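Long-range contacts in CbsA (Xanthomonas oryzae pv. oryzae, PDB 5XYH), which probably hydrolyses the beta-1,4-glucosidic bonds of cellulose from non-reducing chain ends, releasing cellobiose, as an exoglucanase that degrades plant cell walls: residues D228-N233 against I291-D296; I295-N300 against H355-G360. One frame throughout, in Å; residues are numbered along the deposited sequence.

Contact 1 (D228-N233 against I291-D296); sequences DGFITN and IGFLID
G229 to T232 pairs with G292 to I295 as two parallel strands in register, their axes 4.5 Å apart at the closest and turned 21° against each other. Four backbone bonds form the ladder. F230 N donates to G292 O, L294 N to F230 O, T232 N to L294 O and D296 N to T232 O. The shortest joins L294 N to F230 O at 2.7 Å. G229 has no side chain, and its CA comes within 3.1 Å of G292 O.

F230, F293, T232 and I295 share one face of the sheet. The rings of F230 and F293 are near parallel, with planes at 28°, but slid apart so that they barely overlap. Instead CB of F230 sits over the F293 ring, 4.0 Å from its centroid, a CH-pi contact. T232 CG2 lies at the edge of the same ring. The two strands are neighbours in the central, mainly parallel sheet of the glycoside hydrolase family 6 fold, a distorted beta/alpha barrel. Helix 271-284 covers this face: F282 stacks on F230, and T232 OG1 is hydrogen-bonded to E271 OE1. On the other face I231 CG1 packs against L294 CB at 3.7 Å; chi1 of 177° carries this branch away from the I231 backbone N.

Beyond the ladder, the N233 amide reaches across. Its ND2 donates to D296 O at 3.0 Å, nearly straight on to the carbonyl and close to the amide plane. N233 OD1 is bonded to T238 N.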
loop_
_atom_site.group_PDB
_atom_site.type_symbol
_atom_site.label_atom_id
_atom_site.label_comp_id
_atom_site.label_asym_id
_atom_site.label_seq_id
_atom_site.Cartn_x
_atom_site.Cartn_y
_atom_site.Cartn_z
ATOM N N ASP A 228 8.411 -8.788 -10.716
ATOM C CA ASP A 228 7.438 -8.850 -11.790
ATOM C C ASP A 228 6.853 -7.487 -12.100
ATOM O O ASP A 228 6.302 -7.289 -13.192
ATOM C CB ASP A 228 6.355 -9.849 -11.414
ATOM C CG ASP A 228 6.915 -11.246 -11.281
ATOM O OD1 ASP A 228 7.168 -11.870 -12.328
ATOM O OD2 ASP A 228 7.149 -11.711 -10.144
ATOM N N GLY A 229 6.977 -6.543 -11.171
ATOM C CA GLY A 229 6.485 -5.198 -11.411
ATOM C C GLY A 229 6.597 -4.355 -10.157
ATOM O O GLY A 229 7.404 -4.641 -9.263
ATOM N N PHE A 230 5.765 -3.325 -10.101
ATOM C CA PHE A 230 5.772 -2.333 -9.039
ATOM C C PHE A 230 4.354 -2.142 -8.528
ATOM O O PHE A 230 3.389 -2.461 -9.224
ATOM C CB PHE A 230 6.329 -1.005 -9.548
ATOM C CG PHE A 230 7.730 -1.106 -10.078
ATOM C CD1 PHE A 230 7.966 -1.423 -11.406
ATOM C CD2 PHE A 230 8.808 -0.872 -9.248
ATOM C CE1 PHE A 230 9.255 -1.515 -11.899
ATOM C CE2 PHE A 230 10.098 -0.963 -9.721
ATOM C CZ PHE A 230 10.322 -1.281 -11.060
ATOM N N ILE A 231 4.218 -1.606 -7.309
ATOM C CA ILE A 231 2.906 -1.242 -6.779
ATOM C C ILE A 231 2.974 0.151 -6.170
ATOM O O ILE A 231 3.915 0.472 -5.440
ATOM C CB ILE A 231 2.373 -2.260 -5.736
ATOM C CG1 ILE A 231 1.037 -1.776 -5.169
ATOM C CG2 ILE A 231 3.377 -2.523 -4.607
ATOM C CD1 ILE A 231 0.317 -2.778 -4.278
ATOM N N THR A 232 1.964 0.969 -6.455
ATOM C CA THR A 232 1.816 2.295 -5.870
ATOM C C THR A 232 0.588 2.342 -4.959
ATOM O O THR A 232 -0.307 1.491 -5.038
ATOM C CB THR A 232 1.689 3.372 -6.955
ATOM O OG1 THR A 232 0.359 3.359 -7.498
ATOM C CG2 THR A 232 2.712 3.144 -8.080
ATOM N N ASN A 233 0.566 3.344 -4.076
ATOM C CA ASN A 233 -0.571 3.694 -3.220
ATOM C C ASN A 233 -0.808 2.714 -2.080
ATOM O O ASN A 233 -1.858 2.811 -1.418
ATOM C CB ASN A 233 -1.881 3.844 -4.008
ATOM C CG ASN A 233 -2.753 4.978 -3.468
ATOM O OD1 ASN A 233 -2.239 6.018 -3.053
ATOM N ND2 ASN A 233 -4.076 4.790 -3.501
ATOM N N ILE A 291 6.861 -5.094 -17.826
ATOM C CA ILE A 291 6.675 -4.846 -16.400
ATOM C C ILE A 291 5.265 -4.317 -16.169
ATOM O O ILE A 291 4.697 -3.601 -17.004
ATOM C CB ILE A 291 7.714 -3.870 -15.830
ATOM C CG1 ILE A 291 7.733 -2.576 -16.645
ATOM C CG2 ILE A 291 9.069 -4.534 -15.782
ATOM C CD1 ILE A 291 8.460 -1.444 -15.969
ATOM N N GLY A 292 4.682 -4.707 -15.037
ATOM C CA GLY A 292 3.332 -4.294 -14.715
ATOM C C GLY A 292 3.256 -3.495 -13.428
ATOM O O GLY A 292 4.165 -3.547 -12.593
ATOM N N PHE A 293 2.184 -2.731 -13.260
ATOM C CA PHE A 293 1.983 -1.962 -12.039
ATOM C C PHE A 293 0.697 -2.387 -11.346
ATOM O O PHE A 293 -0.343 -2.561 -11.994
ATOM C CB PHE A 293 1.951 -0.457 -12.333
ATOM C CG PHE A 293 3.317 0.145 -12.532
ATOM C CD1 PHE A 293 4.044 -0.130 -13.678
ATOM C CD2 PHE A 293 3.870 0.986 -11.578
ATOM C CE1 PHE A 293 5.317 0.419 -13.874
ATOM C CE2 PHE A 293 5.135 1.538 -11.767
ATOM C CZ PHE A 293 5.857 1.252 -12.923
ATOM N N LEU A 294 0.776 -2.562 -10.026
ATOM C CA LEU A 294 -0.406 -2.647 -9.185
ATOM C C LEU A 294 -0.687 -1.269 -8.589
ATOM O O LEU A 294 0.231 -0.468 -8.373
ATOM C CB LEU A 294 -0.225 -3.678 -8.063
ATOM C CG LEU A 294 0.299 -5.055 -8.474
ATOM C CD1 LEU A 294 0.387 -6.001 -7.290
ATOM C CD2 LEU A 294 -0.587 -5.648 -9.585
ATOM N N ILE A 295 -1.968 -0.988 -8.351
ATOM C CA ILE A 295 -2.388 0.175 -7.576
ATOM C C ILE A 295 -3.301 -0.310 -6.457
ATOM O O ILE A 295 -4.244 -1.070 -6.700
ATOM C CB ILE A 295 -3.091 1.235 -8.443
ATOM C CG1 ILE A 295 -2.120 1.732 -9.532
ATOM C CG2 ILE A 295 -3.581 2.391 -7.558
ATOM C CD1 ILE A 295 -2.750 2.627 -10.609
ATOM N N ASP A 296 -2.992 0.095 -5.228
ATOM C CA ASP A 296 -3.839 -0.206 -4.075
ATOM C C ASP A 296 -5.031 0.742 -4.093
ATOM O O ASP A 296 -4.872 1.949 -3.880
ATOM C CB ASP A 296 -3.042 -0.051 -2.783
ATOM C CG ASP A 296 -3.817 -0.495 -1.540
ATOM O OD1 ASP A 296 -5.062 -0.697 -1.610
ATOM O OD2 ASP A 296 -3.156 -0.651 -0.488
#

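Contact 2 (I295-N300 against H355-G360); sequences IDTGRN and HAYVWG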
loop_
_atom_site.group_PDB
_atom_site.type_symbol
_atom_site.label_atom_id
_atom_site.label_comp_id
_atom_site.label_asym_id
_atom_site.label_seq_id
_atom_site.Cartn_x
_atom_site.Cartn_y
_atom_site.Cartn_z
ATOM N N ILE A 295 -1.968 -0.988 -8.351
ATOM C CA ILE A 295 -2.388 0.175 -7.576
ATOM C C ILE A 295 -3.301 -0.310 -6.457
ATOM O O ILE A 295 -4.244 -1.070 -6.700
ATOM C CB ILE A 295 -3.091 1.235 -8.443
ATOM C CG1 ILE A 295 -2.120 1.732 -9.532
ATOM C CG2 ILE A 295 -3.581 2.391 -7.558
ATOM C CD1 ILE A 295 -2.750 2.627 -10.609
ATOM N N ASP A 296 -2.992 0.095 -5.228
ATOM C CA ASP A 296 -3.839 -0.206 -4.075
ATOM C C ASP A 296 -5.031 0.742 -4.093
ATOM O O ASP A 296 -4.872 1.949 -3.880
ATOM C CB ASP A 296 -3.042 -0.051 -2.783
ATOM C CG ASP A 296 -3.817 -0.495 -1.540
ATOM O OD1 ASP A 296 -5.062 -0.697 -1.610
ATOM O OD2 ASP A 296 -3.156 -0.651 -0.488
ATOM N N THR A 297 -6.227 0.205 -4.350
ATOM C CA THR A 297 -7.434 1.014 -4.450
ATOM C C THR A 297 -8.397 0.754 -3.299
ATOM O O THR A 297 -9.593 1.038 -3.417
ATOM C CB THR A 297 -8.135 0.761 -5.786
ATOM O OG1 THR A 297 -8.493 -0.629 -5.881
ATOM C CG2 THR A 297 -7.211 1.136 -6.954
ATOM N N GLY A 298 -7.902 0.218 -2.184
ATOM C CA GLY A 298 -8.788 -0.131 -1.092
ATOM C C GLY A 298 -9.430 1.056 -0.400
ATOM O O GLY A 298 -10.529 0.931 0.150
ATOM N N ARG A 299 -8.769 2.214 -0.415
ATOM C CA ARG A 299 -9.248 3.338 0.388
ATOM C C ARG A 299 -9.103 4.676 -0.328
ATOM O O ARG A 299 -9.025 5.724 0.325
ATOM C CB ARG A 299 -8.522 3.403 1.734
ATOM C CG ARG A 299 -8.821 2.217 2.657
ATOM C CD ARG A 299 -8.195 2.368 4.070
ATOM N NE ARG A 299 -6.763 2.650 4.038
ATOM C CZ ARG A 299 -5.997 2.773 5.126
ATOM N NH1 ARG A 299 -6.520 2.640 6.348
ATOM N NH2 ARG A 299 -4.707 3.051 5.005
ATOM N N ASN A 300 -9.106 4.678 -1.662
ATOM C CA ASN A 300 -8.787 5.885 -2.416
ATOM C C ASN A 300 -9.940 6.342 -3.313
ATOM O O ASN A 300 -9.713 7.073 -4.283
ATOM C CB ASN A 300 -7.506 5.669 -3.230
ATOM C CG ASN A 300 -7.727 4.838 -4.494
ATOM O OD1 ASN A 300 -8.629 4.019 -4.556
ATOM N ND2 ASN A 300 -6.874 5.047 -5.514
ATOM N N HIS A 355 -1.330 -4.221 -14.040
ATOM C CA HIS A 355 -1.642 -5.640 -13.927
ATOM C C HIS A 355 -2.933 -5.861 -13.137
ATOM O O HIS A 355 -3.695 -6.788 -13.441
ATOM C CB HIS A 355 -0.476 -6.405 -13.284
ATOM C CG HIS A 355 0.607 -6.796 -14.251
ATOM N ND1 HIS A 355 1.686 -7.575 -13.889
ATOM C CD2 HIS A 355 0.770 -6.519 -15.567
ATOM C CE1 HIS A 355 2.463 -7.767 -14.940
ATOM N NE2 HIS A 355 1.936 -7.129 -15.968
ATOM N N ALA A 356 -3.202 -5.026 -12.136
ATOM C CA ALA A 356 -4.389 -5.238 -11.314
ATOM C C ALA A 356 -4.590 -4.043 -10.394
ATOM O O ALA A 356 -3.629 -3.358 -10.046
ATOM C CB ALA A 356 -4.271 -6.522 -10.476
ATOM N N TYR A 357 -5.851 -3.779 -10.054
ATOM C CA TYR A 357 -6.177 -3.012 -8.853
ATOM C C TYR A 357 -6.306 -4.008 -7.709
ATOM O O TYR A 357 -6.957 -5.042 -7.867
ATOM C CB TYR A 357 -7.478 -2.221 -9.004
ATOM C CG TYR A 357 -7.510 -1.225 -10.151
ATOM C CD1 TYR A 357 -6.391 -0.476 -10.496
ATOM C CD2 TYR A 357 -8.671 -1.031 -10.881
ATOM C CE1 TYR A 357 -6.425 0.434 -11.556
ATOM C CE2 TYR A 357 -8.722 -0.131 -11.932
ATOM C CZ TYR A 357 -7.601 0.599 -12.263
ATOM O OH TYR A 357 -7.664 1.487 -13.306
ATOM N N VAL A 358 -5.663 -3.719 -6.572
ATOM C CA VAL A 358 -5.658 -4.632 -5.433
ATOM C C VAL A 358 -6.084 -3.849 -4.195
ATOM O O VAL A 358 -5.964 -2.624 -4.131
ATOM C CB VAL A 358 -4.279 -5.297 -5.193
ATOM C CG1 VAL A 358 -3.807 -6.085 -6.431
ATOM C CG2 VAL A 358 -3.242 -4.259 -4.774
ATOM N N TRP A 359 -6.610 -4.569 -3.210
ATOM C CA TRP A 359 -6.839 -3.974 -1.894
ATOM C C TRP A 359 -5.637 -4.382 -1.056
ATOM O O TRP A 359 -5.641 -5.416 -0.381
ATOM C CB TRP A 359 -8.162 -4.431 -1.291
ATOM C CG TRP A 359 -9.329 -3.750 -1.905
ATOM C CD1 TRP A 359 -9.320 -2.930 -3.001
ATOM C CD2 TRP A 359 -10.683 -3.792 -1.448
ATOM N NE1 TRP A 359 -10.582 -2.473 -3.254
ATOM C CE2 TRP A 359 -11.443 -2.995 -2.324
ATOM C CE3 TRP A 359 -11.330 -4.441 -0.389
ATOM C CZ2 TRP A 359 -12.825 -2.818 -2.169
ATOM C CZ3 TRP A 359 -12.708 -4.270 -0.238
ATOM C CH2 TRP A 359 -13.436 -3.466 -1.121
ATOM N N GLY A 360 -4.575 -3.579 -1.157
ATOM C CA GLY A 360 -3.367 -3.851 -0.397
ATOM C C GLY A 360 -3.606 -3.779 1.093
ATOM O O GLY A 360 -3.198 -4.662 1.847
#
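V358 O takes the shortest bond of this contact, 2.8 Å from T297 N. G360 N adds a weak bond to the same oxygen from within its own segment. The bond lies where two neighbouring parallel strands of the family 6 barrel, 292-296 and 354-358, run out into loops at their C-terminal ends. In this family that end of the barrel carries the substrate cleft. Within the strands, V358 N donates to I295 O at 3.0 Å, and I295 N gives A356 O a weak bond.

D296 closes the first strand with an Asx turn: its OD1 accepts from G298 N at 3.0 Å, nearly along the C-O bond. CG lies anti to the backbone N, chi1 -174°, which extends the carboxylate toward the loop at G360. OD2 comes within 3.2 Å of G360 CA and takes a hydrogen bond from A235 N. G298 N and A235 N thus hold the two carboxylate oxygens in place.

T297 lies against Y357. Its OG1 is 3.6 Å from Y357 CB, while CG2 approaches the ring obliquely. The hydroxyl is hydrogen-bonded to M344 O, and W359 NE1 bonds to that same oxygen, so one carbonyl ties down both side chains. Y45 meets the W359 indole edge-to-face.

CG of W359 lies beside the backbone N and anti to the carbonyl carbon (chi1 -76°), and the indole turns back against G298 although CB points away from it. G298 CA rests over one face of its five-membered ring, 3.6 Å from the centroid and 20° off the ring normal, nearest to CD1.

Overall arrangement
Contacts 1 and 2 lie side by side in one sheet, their centres about 9 Å apart. Strand 292-296 is the middle of three adjacent parallel strands: contact 1 joins it to 229-232, contact 2 to 354-358. Along the chain 229-232 comes first, then 292-296, then 354-358, so sheet order follows chain order here. Helix 271-284 comes between the first two strands in the chain, and its side chains pack on the face that carries F230 and F293. The contacts share I295 and D296, and F293 O probably accepts a hydrogen bond from H355 N where they meet. Together they build a buried part of the barrel wall and lead into the loops at its C-terminal end, where family 6 enzymes bind their substrate.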